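PDB 3A5V: alpha-galactosidase from Umbelopsis vinacea, which hydrolyses alpha-galactosidic bonds to release terminal galactose, as a tetrameric, N-glycosylated glycoside hydrolase of family 27. Local coordinates for residues H257-A262 / V385-F390. Numbering follows the deposited sequence.
Sequences HYTIWA and VRLLKF
The hydroxyl of T259 is held at two points, hydrogen-bonded to the carbonyl of R255 one turn back in its own helix and to the indole NE1 of W364, and with both bonds in place it lies against V385: T259 OG1 is 3.4 Å from V385 CG2. This is the seam between the two domains of a family 27 glycosidase. Helix 251-263 belongs to the (beta/alpha)8 barrel, strand 384-390 to the antiparallel C-terminal beta domain, and one threonine carries most of the barrel's side of the contact. T259 and V385 point at each other tip to tip; T259 CB stands 3.9 Å from the same methyl, V385 CG2. A chi1 of -61° sets T259 OG1 anti to the carbonyl carbon and so puts the other branch, the methyl CG2, anti to the backbone N, where it runs alongside L387 with the two side chains antiparallel. There T259 CG2 comes to 4.1 Å from both L387 CB and L387 CD1, a purely apolar touch. The oxygen side of the threonine thus packs on V385 and its methyl on L387, two residues on and on the same face of the strand. R386, between them, turns to the opposite face and forms a salt bridge with D362. L387 also packs on W364 and on V290 of helix 288-294, so the small buried patch is shared with a second helix. On the barrel side of helix 251-263, H257 ND1 sits 3.3 Å above the plane of the W261 ring, centred on it.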
loop_
_atom_site.group_PDB
_atom_site.type_symbol
_atom_site.label_atom_id
_atom_site.label_comp_id
_atom_site.label_asym_id
_atom_site.label_seq_id
_atom_site.Cartn_x
_atom_site.Cartn_y
_atom_site.Cartn_z
ATOM N N HIS A 257 -10.101 6.882 -28.594
ATOM C CA HIS A 257 -9.667 7.849 -27.597
ATOM C C HIS A 257 -10.778 8.881 -27.349
ATOM O O HIS A 257 -11.264 9.016 -26.219
ATOM C CB HIS A 257 -8.346 8.440 -28.139
ATOM C CG HIS A 257 -7.817 9.648 -27.418
ATOM N ND1 HIS A 257 -7.789 9.767 -26.045
ATOM C CD2 HIS A 257 -7.195 10.752 -27.906
ATOM C CE1 HIS A 257 -7.210 10.910 -25.719
ATOM N NE2 HIS A 257 -6.832 11.522 -26.831
ATOM N N TYR A 258 -11.246 9.531 -28.415
ATOM C CA TYR A 258 -12.296 10.547 -28.271
ATOM C C TYR A 258 -13.609 9.954 -27.720
ATOM O O TYR A 258 -14.252 10.537 -26.840
ATOM C CB TYR A 258 -12.536 11.248 -29.622
ATOM C CG TYR A 258 -13.384 12.496 -29.513
ATOM C CD1 TYR A 258 -14.778 12.406 -29.505
ATOM C CD2 TYR A 258 -12.796 13.757 -29.396
ATOM C CE1 TYR A 258 -15.581 13.529 -29.381
ATOM C CE2 TYR A 258 -13.598 14.915 -29.283
ATOM C CZ TYR A 258 -14.994 14.779 -29.275
ATOM O OH TYR A 258 -15.816 15.890 -29.180
ATOM N N THR A 259 -14.015 8.816 -28.269
ATOM C CA THR A 259 -15.267 8.145 -27.862
ATOM C C THR A 259 -15.312 7.845 -26.361
ATOM O O THR A 259 -16.316 8.122 -25.690
ATOM C CB THR A 259 -15.444 6.811 -28.635
ATOM O OG1 THR A 259 -15.524 7.075 -30.053
ATOM C CG2 THR A 259 -16.702 6.042 -28.148
ATOM N N ILE A 260 -14.240 7.243 -25.846
ATOM C CA ILE A 260 -14.207 6.840 -24.450
ATOM C C ILE A 260 -14.129 8.062 -23.530
ATOM O O ILE A 260 -14.833 8.112 -22.538
ATOM C CB ILE A 260 -13.068 5.800 -24.147
ATOM C CG1 ILE A 260 -13.266 4.502 -24.971
ATOM C CG2 ILE A 260 -12.990 5.468 -22.644
ATOM C CD1 ILE A 260 -14.586 3.733 -24.670
ATOM N N TRP A 261 -13.285 9.040 -23.866
ATOM C CA TRP A 261 -13.246 10.307 -23.109
ATOM C C TRP A 261 -14.650 10.950 -23.087
ATOM O O TRP A 261 -15.132 11.398 -22.039
ATOM C CB TRP A 261 -12.264 11.275 -23.771
ATOM C CG TRP A 261 -10.798 11.210 -23.284
ATOM C CD1 TRP A 261 -10.053 12.282 -22.876
ATOM C CD2 TRP A 261 -9.924 10.058 -23.182
ATOM N NE1 TRP A 261 -8.791 11.886 -22.531
ATOM C CE2 TRP A 261 -8.674 10.531 -22.706
ATOM C CE3 TRP A 261 -10.076 8.678 -23.433
ATOM C CZ2 TRP A 261 -7.572 9.675 -22.466
ATOM C CZ3 TRP A 261 -8.974 7.818 -23.194
ATOM C CH2 TRP A 261 -7.738 8.329 -22.713
ATOM N N ALA A 262 -15.308 10.989 -24.242
ATOM C CA ALA A 262 -16.650 11.584 -24.307
ATOM C C ALA A 262 -17.656 10.793 -23.442
ATOM O O ALA A 262 -18.380 11.360 -22.628
ATOM C CB ALA A 262 -17.132 11.654 -25.776
ATOM N N VAL A 385 -13.602 1.368 -32.202
ATOM C CA VAL A 385 -14.898 1.396 -31.510
ATOM C C VAL A 385 -16.053 1.428 -32.498
ATOM O O VAL A 385 -15.890 1.874 -33.635
ATOM C CB VAL A 385 -15.054 2.636 -30.544
ATOM C CG1 VAL A 385 -14.176 2.471 -29.265
ATOM C CG2 VAL A 385 -14.781 3.982 -31.290
ATOM N N ARG A 386 -17.210 0.937 -32.058
ATOM C CA ARG A 386 -18.485 1.355 -32.638
ATOM C C ARG A 386 -19.263 2.013 -31.501
ATOM O O ARG A 386 -19.373 1.441 -30.411
ATOM C CB ARG A 386 -19.280 0.182 -33.248
ATOM C CG ARG A 386 -18.583 -0.505 -34.450
ATOM C CD ARG A 386 -18.459 0.420 -35.680
ATOM N NE ARG A 386 -19.758 0.735 -36.288
ATOM C CZ ARG A 386 -20.414 -0.067 -37.132
ATOM N NH1 ARG A 386 -19.901 -1.251 -37.480
ATOM N NH2 ARG A 386 -21.588 0.319 -37.628
ATOM N N LEU A 387 -19.769 3.212 -31.767
ATOM C CA LEU A 387 -20.458 4.032 -30.780
ATOM C C LEU A 387 -21.932 4.083 -31.164
ATOM O O LEU A 387 -22.284 4.623 -32.234
ATOM C CB LEU A 387 -19.869 5.457 -30.755
ATOM C CG LEU A 387 -20.641 6.493 -29.919
ATOM C CD1 LEU A 387 -20.744 6.065 -28.455
ATOM C CD2 LEU A 387 -20.026 7.888 -30.029
ATOM N N LEU A 388 -22.782 3.536 -30.296
ATOM C CA LEU A 388 -24.187 3.322 -30.618
ATOM C C LEU A 388 -25.081 4.052 -29.650
ATOM O O LEU A 388 -24.757 4.169 -28.448
ATOM C CB LEU A 388 -24.546 1.819 -30.559
ATOM C CG LEU A 388 -23.608 0.856 -31.300
ATOM C CD1 LEU A 388 -23.989 -0.603 -30.991
ATOM C CD2 LEU A 388 -23.605 1.135 -32.817
ATOM N N LYS A 389 -26.213 4.527 -30.168
ATOM C CA LYS A 389 -27.300 4.997 -29.319
ATOM C C LYS A 389 -28.555 4.153 -29.534
ATOM O O LYS A 389 -29.048 4.027 -30.661
ATOM C CB LYS A 389 -27.606 6.479 -29.584
ATOM C CG LYS A 389 -28.690 7.053 -28.648
ATOM C CD LYS A 389 -28.999 8.496 -29.019
ATOM C CE LYS A 389 -30.121 9.078 -28.159
ATOM N NZ LYS A 389 -30.347 10.489 -28.551
ATOM N N PHE A 390 -29.051 3.582 -28.440
ATOM C CA PHE A 390 -30.308 2.831 -28.432
ATOM C C PHE A 390 -31.412 3.825 -28.144
ATOM O O PHE A 390 -31.345 4.548 -27.143
ATOM C CB PHE A 390 -30.273 1.726 -27.361
ATOM C CG PHE A 390 -29.525 0.477 -27.791
ATOM C CD1 PHE A 390 -28.160 0.522 -28.066
ATOM C CD2 PHE A 390 -30.196 -0.734 -27.915
ATOM C CE1 PHE A 390 -27.453 -0.645 -28.485
ATOM C CE2 PHE A 390 -29.524 -1.894 -28.316
ATOM C CZ PHE A 390 -28.143 -1.854 -28.613
#